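Local coordinates for protein apical membrane antigen AMA1 (Toxoplasma gondii ME49, PDB 4YIV) that takes part in host cell invasion as a microneme protein of the moving junction, the ring formed between the membranes of parasite and host cell, at residues F23-R26 with T30-H33; L68-P71 with R77-F80; F116-L121 with S130-R135; K243-C246 with T250-T253. All blocks are in the same frame, centred on the assembly; numbering follows the deposited sequence.

Contact 1. Residues F23-R26 with T30-H33; sequences FMER and THHH. With CO (cobalt (II) ion), chain I; NAG (2-acetamido-2-deoxy-beta-D-glucopyranose), chain B.
Glu25, on helix 18-25, and His31, in the loop that follows, form a metal site in which carboxylate and imidazole share one cobalt ion. OE1 of Glu25 lies 2.2 Å from the cobalt. NE2 of His31 is modelled at 1.7 Å from it, a length too short to be taken literally, and three waters also bind it. The Glu25 chain folds back at chi2 (-94°), which carries OE1 across to the loop, where it lies at the edge of the His31 ring, near its plane. His32, the third residue of the site, comes near the cobalt without a clear metal bond, its ring plane turned 80° from the carboxylate. In one of its two modelled conformers, and tentative to that extent, NE2 of His32 donates to OE1 of Glu25 at 2.8 Å, reaching it from above the carboxylate plane (56° out of it) while the oxygen stays in the ring plane. In that conformer OE1 serves both the metal and His32, with Lys227 as a further, weak donor, and CB of His31 rests over one face of the His32 ring. On the glycan side, ND1 of His31 lies 3.4 Å from O6 of the N-acetylglucosamine.

Contact 2. Residues L68-P71 with R77-F80; sequences LQQP and RNNF
Asn78 reaches across to Gln70 and clasps the N-H and the C=O of that one residue. The backbone of Asn78 is left-handed, and its CG lies beside the backbone N (chi1 -82°), which turns the carboxamide toward residues 68-71. From CB the chain leads to CG, which sits 3.8 Å from both Gln70 N and Gln70 O, and there the amide divides its work. OD1 of Asn78 accepts from Gln70 N at 2.8 Å, in the carbonyl plane and on a lone pair, and it also lies against CB of Leu68 and CB of Gln70. The oxygen of Leu68 is close to OD1 as well, but as two acceptors they form no bond. ND2 of Asn78 donates to Gln70 O at 3.2 Å; that oxygen lies in the amide plane of Asn78, whereas the nitrogen stands well above the plane of the carbonyl.

Gln70 returns the grip. Its side chain slides past Asn78 in the opposite direction, the two amide planes 63° apart, and OE1 of Gln70 accepts from Asn78 N at 3.0 Å, almost in line with its own C=O. The NE2 of Gln70 is occupied by the carbonyls of Gly99 and Leu97, which fixes which way round the amide is turned. Farther along, a water accepts from Leu68 N and donates to Asn78 O, and CD2 of Leu68 packs on CB of Phe80 at 4.0 Å. This reciprocal pairing, in which each side-chain amide bonds the other residue's backbone, closes the neck of a loop that leaves strand 65-68 without regular secondary structure.

Contact 3. Residues F116-L121 with S130-R135; sequences FPMELL and STDLGR. With CD (cadmium ion), chain D.
A water oxygen joins Leu121 to Arg135: it lies 2.8 Å from Leu121 O and accepts from Arg135 NE at 3.1 Å, in the plane of the guanidinium. Beside this bridge the packing centres on the thioether of Met118, which meets both aliphatic and polar atoms. With CG anti to the backbone N (chi1 -180°) and the chain bent at chi2 and chi3, it curls against helix 132-141. CG of Met118 packs against CG of Asp132 at 3.6 Å, SD of Met118 lies 3.6 Å from CB of Arg135, and the methyl CE of Met118 sits 3.0 Å from Asp132 O. The extended Arg135 chain passes Met118 at about a right angle. Its NH1 reaches Asp132 OD1, one turn earlier on the same helix, in a weak bond of 2.9 Å that is part of a salt bridge; Arg166 holds the other oxygen, OD2. One turn on from Met118, CD1 of Leu121 touches Arg135 O. Thr131 caps helix 132-141, its OG1 accepting from Gly134 N at 3.0 Å. Glu119 takes no part in this packing and binds a cadmium ion together with Glu122. The result is a helix-to-helix contact beside the sheet, consistent with a PAN-like domain.

Contact 4. Residues K243-C246 with T250-T253; sequences KGRC and TELT
Arg245 and Glu251 meet end-on, the guanidinium presenting two nitrogens to the two carboxylate oxygens. NH2 of Arg245 bonds OE1 of Glu251 at 2.9 Å and NH1 of Arg245 bonds OE2 of Glu251 at 3.2 Å, each oxygen using its syn lone pair. The groups are not coplanar: their planes lie 32° apart, and both oxygens are tilted out of the guanidinium plane, by 22° for OE2 and 24° for OE1. The side chains arrive from opposite directions. Arg245 runs extended from CG to NE, while Glu251 stretches out beyond its CG to meet it.

The next shell adds further partners. Asp377 forms a salt bridge with NE, and Ser397 is hydrogen-bonded to NH1, so partners in the C-terminal region share the head group with Glu251. Behind the arginine, strand 245-248 is the edge of a three-stranded antiparallel sheet. It is pinned by the disulfide from Cys246 to Cys322, on the opposite edge strand, and Cys246 N is bonded to Gln384. Glu251 belongs to a short 3-10 segment just past the end of that strand.

With a carboxylate on NE and another across NH1 and NH2, the charge of the buried arginine is probably well balanced, although Glu251 itself is exposed to solvent, and the arginine head group can hardly rotate without giving up one of these bonds.

Along the chain the four contacts follow in series, each closing before the next opens, and none touches another. Contacts 2 and 4 lie farthest apart, with centres about 44 Å from each other on opposite sides of the chain's centre. Contact 3 joins two helices, the first following edge strand 116-117 of one of two five-stranded antiparallel sheets, whose shared strand order is consistent with two PAN-like domains; contact 2 lies in the loop after strand 65-68. Contact 4 sits by the smaller sheet of strands 236-242, 245-248 and 322-326. Contact 1, on the same side of the chain's centre, comes within about 8 Å of contact 4 at nearest atoms. All four pairings are short-range in sequence, in loops and at ends of helices and strands.

Contact 1. Residues F23-R26 with T30-H33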
loop_
_atom_site.group_PDB
_atom_site.type_symbol
_atom_site.label_atom_id
_atom_site.label_comp_id
_atom_site.label_asym_id
_atom_site.label_seq_id
_atom_site.Cartn_x
_atom_site.Cartn_y
_atom_site.Cartn_z
ATOM N N PHE A 23 -2.557 -2.503 -18.614
ATOM C CA PHE A 23 -3.475 -2.144 -17.547
ATOM C C PHE A 23 -3.429 -3.192 -16.444
ATOM O O PHE A 23 -3.312 -2.848 -15.262
ATOM C CB PHE A 23 -4.896 -1.989 -18.083
ATOM C CG PHE A 23 -5.956 -1.895 -17.012
ATOM C CD1 PHE A 23 -6.194 -0.707 -16.339
ATOM C CD2 PHE A 23 -6.714 -3.007 -16.689
ATOM C CE1 PHE A 23 -7.169 -0.634 -15.351
ATOM C CE2 PHE A 23 -7.698 -2.948 -15.714
ATOM C CZ PHE A 23 -7.927 -1.767 -15.040
ATOM N N MET A 24 -3.487 -4.464 -16.827
ATOM C CA MET A 24 -3.495 -5.550 -15.850
ATOM C C MET A 24 -2.192 -5.688 -15.080
ATOM O O MET A 24 -2.196 -6.218 -13.960
ATOM C CB MET A 24 -3.803 -6.880 -16.521
ATOM C CG MET A 24 -5.227 -7.012 -17.018
ATOM S SD MET A 24 -6.498 -6.812 -15.760
ATOM C CE MET A 24 -6.137 -8.239 -14.740
ATOM N N GLU A 25 -1.083 -5.252 -15.679
ATOM C CA GLU A 25 0.222 -5.251 -15.005
ATOM C C GLU A 25 0.198 -4.519 -13.647
ATOM O O GLU A 25 0.865 -4.924 -12.698
ATOM C CB GLU A 25 1.280 -4.590 -15.904
ATOM C CG GLU A 25 2.063 -5.551 -16.781
ATOM C CD GLU A 25 3.387 -6.002 -16.161
ATOM O OE1 GLU A 25 4.266 -5.156 -15.917
ATOM O OE2 GLU A 25 3.567 -7.215 -15.938
ATOM N N ARG A 26 -0.604 -3.472 -13.537
ATOM C CA ARG A 26 -0.592 -2.667 -12.328
ATOM C C ARG A 26 -1.021 -3.459 -11.101
ATOM O O ARG A 26 -0.815 -3.004 -9.965
ATOM C CB ARG A 26 -1.476 -1.433 -12.497
ATOM C CG ARG A 26 -2.934 -1.689 -12.467
ATOM C CD ARG A 26 -3.735 -0.468 -12.896
ATOM N NE ARG A 26 -3.188 0.145 -14.101
ATOM C CZ ARG A 26 -3.630 1.273 -14.647
ATOM N NH1 ARG A 26 -4.657 1.936 -14.102
ATOM N NH2 ARG A 26 -3.037 1.720 -15.750
ATOM N N THR A 30 3.886 -8.538 -7.005
ATOM C CA THR A 30 5.174 -9.231 -6.939
ATOM C C THR A 30 6.209 -8.611 -7.892
ATOM O O THR A 30 7.405 -8.532 -7.603
ATOM C CB THR A 30 5.015 -10.733 -7.292
ATOM O OG1 THR A 30 3.976 -11.305 -6.490
ATOM C CG2 THR A 30 6.313 -11.450 -7.023
ATOM N N HIS A 31 5.682 -8.222 -9.055
ATOM C CA HIS A 31 6.438 -7.643 -10.159
ATOM C C HIS A 31 7.000 -6.250 -9.872
ATOM O O HIS A 31 8.172 -5.998 -10.007
ATOM C CB HIS A 31 5.560 -7.625 -11.429
ATOM C CG HIS A 31 6.280 -7.170 -12.662
ATOM N ND1 HIS A 31 7.611 -7.444 -12.888
ATOM C CD2 HIS A 31 5.847 -6.487 -13.750
ATOM C CE1 HIS A 31 7.977 -6.931 -14.049
ATOM N NE2 HIS A 31 6.924 -6.344 -14.593
ATOM N N HIS A 32 6.145 -5.343 -9.460
ATOM C CA HIS A 32 6.484 -3.943 -9.306
ATOM C C HIS A 32 6.803 -3.572 -7.853
ATOM O O HIS A 32 7.809 -2.969 -7.543
ATOM C CB HIS A 32 5.298 -3.145 -9.845
ATOM C CG HIS A 32 4.887 -3.584 -11.206
ATOM N ND1 HIS A 32 3.574 -3.689 -11.609
ATOM C CD2 HIS A 32 5.640 -3.959 -12.266
ATOM C CE1 HIS A 32 3.538 -4.103 -12.859
ATOM N NE2 HIS A 32 4.775 -4.253 -13.285
ATOM N N HIS A 33 5.910 -3.959 -6.950
ATOM C CA HIS A 33 6.126 -3.533 -5.555
ATOM C C HIS A 33 7.328 -4.259 -4.919
ATOM O O HIS A 33 8.201 -3.620 -4.331
ATOM C CB HIS A 33 4.860 -3.751 -4.686
ATOM C CG HIS A 33 5.042 -3.332 -3.250
ATOM N ND1 HIS A 33 5.232 -2.018 -2.880
ATOM C CD2 HIS A 33 5.063 -4.053 -2.097
ATOM C CE1 HIS A 33 5.368 -1.948 -1.564
ATOM N NE2 HIS A 33 5.269 -3.168 -1.066
HETATM CO CO CO I . 6.427 -4.960 -15.484
HETATM C C1 NAG B . 3.636 -11.429 -11.803
HETATM C C2 NAG B . 3.462 -12.553 -12.821
HETATM C C3 NAG B . 4.429 -13.697 -12.556
HETATM C C4 NAG B . 5.847 -13.160 -12.444
HETATM C C5 NAG B . 5.905 -12.058 -11.395
HETATM C C6 NAG B . 7.316 -11.492 -11.280
HETATM C C7 NAG B . 1.122 -12.417 -13.448
HETATM C C8 NAG B . -0.260 -12.951 -13.219
HETATM N N2 NAG B . 2.097 -13.041 -12.793
HETATM O O3 NAG B . 4.357 -14.645 -13.627
HETATM O O4 NAG B . 6.735 -14.221 -12.077
HETATM O O5 NAG B . 5.000 -11.006 -11.731
HETATM O O6 NAG B . 7.656 -10.807 -12.490
HETATM O O7 NAG B . 1.339 -11.471 -14.189
HETATM O O HOH W 1 6.296 -6.747 -17.206
HETATM O O HOH W 2 8.156 -5.279 -16.621
HETATM O O HOH W 3 7.705 -3.304 -15.056
#

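Contact 2. Residues L68-P71 with R77-F80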
loop_
_atom_site.group_PDB
_atom_site.type_symbol
_atom_site.label_atom_id
_atom_site.label_comp_id
_atom_site.label_asym_id
_atom_site.label_seq_id
_atom_site.Cartn_x
_atom_site.Cartn_y
_atom_site.Cartn_z
ATOM N N LEU A 68 -0.518 3.302 17.452
ATOM C CA LEU A 68 0.346 3.141 18.625
ATOM C C LEU A 68 -0.456 2.697 19.845
ATOM O O LEU A 68 -1.671 2.843 19.878
ATOM C CB LEU A 68 1.074 4.446 18.945
ATOM C CG LEU A 68 1.751 5.180 17.792
ATOM C CD1 LEU A 68 2.632 6.270 18.361
ATOM C CD2 LEU A 68 2.556 4.244 16.928
ATOM N N GLN A 69 0.229 2.164 20.851
ATOM C CA GLN A 69 -0.451 1.728 22.089
ATOM C C GLN A 69 0.197 2.373 23.330
ATOM O O GLN A 69 0.589 1.687 24.282
ATOM C CB GLN A 69 -0.428 0.198 22.190
ATOM C CG GLN A 69 -1.270 -0.566 21.114
ATOM C CD GLN A 69 -2.771 -0.330 21.224
ATOM O OE1 GLN A 69 -3.312 -0.067 22.307
ATOM N NE2 GLN A 69 -3.456 -0.423 20.091
ATOM N N GLN A 70 0.387 3.687 23.268
ATOM C CA GLN A 70 0.903 4.449 24.391
ATOM C C GLN A 70 -0.215 4.593 25.425
ATOM O O GLN A 70 -1.382 4.434 25.083
ATOM C CB GLN A 70 1.367 5.841 23.946
ATOM C CG GLN A 70 2.657 5.821 23.055
ATOM C CD GLN A 70 2.893 7.141 22.364
ATOM O OE1 GLN A 70 1.947 7.862 22.060
ATOM N NE2 GLN A 70 4.157 7.479 22.135
ATOM N N PRO A 71 0.143 4.926 26.671
ATOM C CA PRO A 71 -0.857 5.266 27.691
ATOM C C PRO A 71 -1.788 6.351 27.192
ATOM O O PRO A 71 -1.320 7.278 26.517
ATOM C CB PRO A 71 -0.014 5.784 28.865
ATOM C CG PRO A 71 1.307 5.125 28.699
ATOM C CD PRO A 71 1.517 5.021 27.196
ATOM N N ARG A 77 0.343 11.107 22.792
ATOM C CA ARG A 77 -0.601 11.497 21.748
ATOM C C ARG A 77 -1.109 10.344 20.880
ATOM O O ARG A 77 -2.073 10.522 20.154
ATOM C CB ARG A 77 0.045 12.561 20.859
ATOM C CG ARG A 77 0.329 13.872 21.608
ATOM C CD ARG A 77 -0.873 14.790 21.565
ATOM N NE ARG A 77 -0.519 16.138 21.998
ATOM C CZ ARG A 77 0.286 16.961 21.329
ATOM N NH1 ARG A 77 0.835 16.585 20.176
ATOM N NH2 ARG A 77 0.547 18.170 21.813
ATOM N N ASN A 78 -0.500 9.163 20.995
ATOM C CA ASN A 78 -0.825 8.011 20.152
ATOM C C ASN A 78 -0.953 8.373 18.671
ATOM O O ASN A 78 -1.915 8.007 17.992
ATOM C CB ASN A 78 -2.095 7.340 20.665
ATOM C CG ASN A 78 -1.796 6.400 21.822
ATOM O OD1 ASN A 78 -1.082 5.414 21.657
ATOM N ND2 ASN A 78 -2.276 6.742 23.010
ATOM N N ASN A 79 0.034 9.123 18.204
ATOM C CA ASN A 79 0.109 9.537 16.809
ATOM C C ASN A 79 1.512 9.392 16.228
ATOM O O ASN A 79 2.462 10.070 16.630
ATOM C CB ASN A 79 -0.378 10.986 16.724
ATOM C CG ASN A 79 -0.337 11.569 15.318
ATOM O OD1 ASN A 79 -0.051 10.893 14.326
ATOM N ND2 ASN A 79 -0.642 12.856 15.235
ATOM N N PHE A 80 1.642 8.518 15.237
ATOM C CA PHE A 80 2.968 8.141 14.760
ATOM C C PHE A 80 3.599 9.236 13.952
ATOM O O PHE A 80 4.792 9.194 13.689
ATOM C CB PHE A 80 2.890 6.837 13.959
ATOM C CG PHE A 80 2.402 6.975 12.523
ATOM C CD1 PHE A 80 1.125 7.435 12.207
ATOM C CD2 PHE A 80 3.210 6.519 11.495
ATOM C CE1 PHE A 80 0.707 7.499 10.887
ATOM C CE2 PHE A 80 2.804 6.569 10.187
ATOM C CZ PHE A 80 1.542 7.056 9.875
HETATM O O HOH W 4 -2.332 5.491 17.107
#

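Contact 3. Residues F116-L121 with S130-R135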
loop_
_atom_site.group_PDB
_atom_site.type_symbol
_atom_site.label_atom_id
_atom_site.label_comp_id
_atom_site.label_asym_id
_atom_site.label_seq_id
_atom_site.Cartn_x
_atom_site.Cartn_y
_atom_site.Cartn_z
ATOM N N PHE A 116 7.799 18.131 5.570
ATOM C CA PHE A 116 8.325 19.127 4.655
ATOM C C PHE A 116 7.188 19.548 3.734
ATOM O O PHE A 116 6.442 18.694 3.245
ATOM C CB PHE A 116 9.506 18.596 3.870
ATOM C CG PHE A 116 10.322 19.683 3.221
ATOM C CD1 PHE A 116 11.283 20.384 3.950
ATOM C CD2 PHE A 116 10.112 20.021 1.898
ATOM C CE1 PHE A 116 12.026 21.402 3.362
ATOM C CE2 PHE A 116 10.869 21.028 1.289
ATOM C CZ PHE A 116 11.826 21.716 2.024
ATOM N N PRO A 117 7.020 20.865 3.514
ATOM C CA PRO A 117 5.846 21.292 2.749
ATOM C C PRO A 117 5.988 21.041 1.251
ATOM O O PRO A 117 7.023 21.356 0.666
ATOM C CB PRO A 117 5.770 22.790 3.047
ATOM C CG PRO A 117 7.198 23.176 3.242
ATOM C CD PRO A 117 7.847 22.012 3.934
ATOM N N MET A 118 4.944 20.496 0.644
ATOM C CA MET A 118 4.960 20.164 -0.770
ATOM C C MET A 118 5.233 21.408 -1.650
ATOM O O MET A 118 5.817 21.311 -2.741
ATOM C CB MET A 118 3.641 19.543 -1.149
ATOM C CG MET A 118 3.532 19.144 -2.611
ATOM S SD MET A 118 4.845 17.983 -3.177
ATOM C CE MET A 118 4.637 16.651 -1.983
ATOM N N GLU A 119 4.835 22.587 -1.173
ATOM C CA GLU A 119 5.027 23.794 -1.974
ATOM C C GLU A 119 6.490 24.026 -2.261
ATOM O O GLU A 119 6.857 24.462 -3.347
ATOM C CB GLU A 119 4.414 25.015 -1.262
ATOM C CG GLU A 119 2.946 25.121 -1.463
ATOM C CD GLU A 119 2.575 25.412 -2.902
ATOM O OE1 GLU A 119 3.133 26.409 -3.435
ATOM O OE2 GLU A 119 1.763 24.627 -3.484
ATOM N N LEU A 120 7.351 23.743 -1.293
ATOM C CA LEU A 120 8.759 23.963 -1.513
ATOM C C LEU A 120 9.342 22.890 -2.445
ATOM O O LEU A 120 10.238 23.188 -3.208
ATOM C CB LEU A 120 9.509 24.022 -0.182
ATOM C CG LEU A 120 9.544 25.422 0.434
ATOM C CD1 LEU A 120 8.192 26.020 0.555
ATOM C CD2 LEU A 120 10.151 25.295 1.786
ATOM N N LEU A 121 8.808 21.670 -2.416
ATOM C CA LEU A 121 9.306 20.607 -3.284
ATOM C C LEU A 121 8.902 20.879 -4.721
ATOM O O LEU A 121 9.653 20.623 -5.660
ATOM C CB LEU A 121 8.751 19.244 -2.865
ATOM C CG LEU A 121 9.172 18.700 -1.487
ATOM C CD1 LEU A 121 8.458 17.368 -1.191
ATOM C CD2 LEU A 121 10.640 18.522 -1.442
ATOM N N SER A 130 6.570 14.257 -11.403
ATOM C CA SER A 130 5.440 14.979 -11.984
ATOM C C SER A 130 4.150 15.009 -11.158
ATOM O O SER A 130 3.158 15.582 -11.613
ATOM C CB SER A 130 5.135 14.356 -13.341
ATOM O OG SER A 130 4.349 13.194 -13.170
ATOM N N THR A 131 4.129 14.366 -9.982
ATOM C CA THR A 131 2.934 14.351 -9.112
ATOM C C THR A 131 3.351 14.702 -7.701
ATOM O O THR A 131 4.521 14.547 -7.334
ATOM C CB THR A 131 2.173 12.992 -9.079
ATOM O OG1 THR A 131 2.966 11.998 -8.379
ATOM C CG2 THR A 131 1.825 12.522 -10.469
ATOM N N ASP A 132 2.407 15.190 -6.900
ATOM C CA ASP A 132 2.778 15.638 -5.565
ATOM C C ASP A 132 3.202 14.410 -4.772
ATOM O O ASP A 132 4.188 14.465 -4.036
ATOM C CB ASP A 132 1.627 16.376 -4.862
ATOM C CG ASP A 132 1.496 17.848 -5.333
ATOM O OD1 ASP A 132 2.417 18.354 -6.011
ATOM O OD2 ASP A 132 0.470 18.499 -5.040
ATOM N N LEU A 133 2.471 13.302 -4.924
ATOM C CA LEU A 133 2.851 12.086 -4.193
ATOM C C LEU A 133 4.267 11.651 -4.593
ATOM O O LEU A 133 5.116 11.292 -3.754
ATOM C CB LEU A 133 1.854 10.967 -4.449
ATOM C CG LEU A 133 2.221 9.612 -3.777
ATOM C CD1 LEU A 133 2.435 9.743 -2.274
ATOM C CD2 LEU A 133 1.119 8.565 -4.024
ATOM N N GLY A 134 4.540 11.698 -5.889
ATOM C CA GLY A 134 5.877 11.417 -6.373
ATOM C C GLY A 134 6.957 12.341 -5.867
ATOM O O GLY A 134 8.079 11.895 -5.659
ATOM N N ARG A 135 6.640 13.625 -5.675
ATOM C CA ARG A 135 7.601 14.590 -5.169
ATOM C C ARG A 135 7.976 14.239 -3.735
ATOM O O ARG A 135 9.144 14.377 -3.318
ATOM C CB ARG A 135 7.034 16.015 -5.220
ATOM C CG ARG A 135 6.890 16.576 -6.641
ATOM C CD ARG A 135 6.405 18.043 -6.665
ATOM N NE ARG A 135 6.347 18.420 -8.080
ATOM C CZ ARG A 135 5.262 18.350 -8.846
ATOM N NH1 ARG A 135 4.068 18.025 -8.336
ATOM N NH2 ARG A 135 5.374 18.641 -10.147
HETATM CD CD CD D . 1.937 25.839 -5.617
HETATM O O HOH W 5 9.228 19.679 -8.262
HETATM O O HOH W 6 0.172 24.311 -6.368
#

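Contact 4. Residues K243-C246 with T250-T253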
loop_
_atom_site.group_PDB
_atom_site.type_symbol
_atom_site.label_atom_id
_atom_site.label_comp_id
_atom_site.label_asym_id
_atom_site.label_seq_id
_atom_site.Cartn_x
_atom_site.Cartn_y
_atom_site.Cartn_z
ATOM N N LYS A 243 -8.365 -22.928 -18.179
ATOM C CA LYS A 243 -9.244 -23.726 -19.041
ATOM C C LYS A 243 -10.020 -22.834 -20.007
ATOM O O LYS A 243 -11.254 -22.894 -20.085
ATOM C CB LYS A 243 -10.210 -24.550 -18.189
ATOM C CG LYS A 243 -9.516 -25.523 -17.236
ATOM C CD LYS A 243 -10.492 -26.136 -16.209
ATOM C CE LYS A 243 -10.857 -25.151 -15.078
ATOM N NZ LYS A 243 -12.009 -25.600 -14.222
ATOM N N GLY A 244 -9.287 -21.975 -20.707
ATOM C CA GLY A 244 -9.869 -21.084 -21.686
ATOM C C GLY A 244 -10.953 -20.147 -21.199
ATOM O O GLY A 244 -11.756 -19.684 -22.008
ATOM N N ARG A 245 -11.003 -19.842 -19.902
ATOM C CA ARG A 245 -11.917 -18.791 -19.452
ATOM C C ARG A 245 -11.412 -18.080 -18.193
ATOM O O ARG A 245 -10.389 -18.458 -17.623
ATOM C CB ARG A 245 -13.318 -19.356 -19.216
ATOM C CG ARG A 245 -13.422 -20.442 -18.188
ATOM C CD ARG A 245 -14.878 -20.866 -18.021
ATOM N NE ARG A 245 -15.060 -21.784 -16.893
ATOM C CZ ARG A 245 -15.601 -21.455 -15.717
ATOM N NH1 ARG A 245 -16.045 -20.225 -15.488
ATOM N NH2 ARG A 245 -15.705 -22.364 -14.757
ATOM N N CYS A 246 -12.121 -17.035 -17.779
ATOM C CA CYS A 246 -11.672 -16.267 -16.621
ATOM C C CYS A 246 -12.416 -16.752 -15.404
ATOM O O CYS A 246 -13.645 -16.639 -15.322
ATOM C CB CYS A 246 -11.882 -14.754 -16.799
ATOM S SG CYS A 246 -11.137 -13.820 -15.396
ATOM N N THR A 250 -13.860 -16.705 -6.535
ATOM C CA THR A 250 -14.798 -17.556 -5.813
ATOM C C THR A 250 -14.786 -18.989 -6.365
ATOM O O THR A 250 -15.327 -19.891 -5.742
ATOM C CB THR A 250 -16.238 -17.025 -5.853
ATOM O OG1 THR A 250 -16.717 -17.005 -7.206
ATOM C CG2 THR A 250 -16.322 -15.652 -5.219
ATOM N N GLU A 251 -14.163 -19.186 -7.520
ATOM C CA GLU A 251 -14.113 -20.496 -8.162
ATOM C C GLU A 251 -12.842 -21.262 -7.832
ATOM O O GLU A 251 -12.699 -22.409 -8.236
ATOM C CB GLU A 251 -14.215 -20.359 -9.689
ATOM C CG GLU A 251 -15.575 -19.890 -10.180
ATOM C CD GLU A 251 -15.817 -20.253 -11.644
ATOM O OE1 GLU A 251 -15.690 -21.451 -11.997
ATOM O OE2 GLU A 251 -16.121 -19.340 -12.442
ATOM N N LEU A 252 -11.907 -20.622 -7.131
ATOM C CA LEU A 252 -10.628 -21.250 -6.842
ATOM C C LEU A 252 -10.692 -21.870 -5.454
ATOM O O LEU A 252 -11.362 -21.353 -4.556
ATOM C CB LEU A 252 -9.472 -20.242 -6.949
ATOM C CG LEU A 252 -9.380 -19.432 -8.247
ATOM C CD1 LEU A 252 -8.196 -18.476 -8.156
ATOM C CD2 LEU A 252 -9.272 -20.324 -9.489
ATOM N N THR A 253 -9.991 -22.982 -5.266
ATOM C CA THR A 253 -10.087 -23.728 -4.007
ATOM C C THR A 253 -9.407 -23.034 -2.831
ATOM O O THR A 253 -9.879 -23.119 -1.697
ATOM C CB THR A 253 -9.489 -25.152 -4.164
ATOM O OG1 THR A 253 -10.212 -25.845 -5.185
ATOM C CG2 THR A 253 -9.613 -25.952 -2.868
#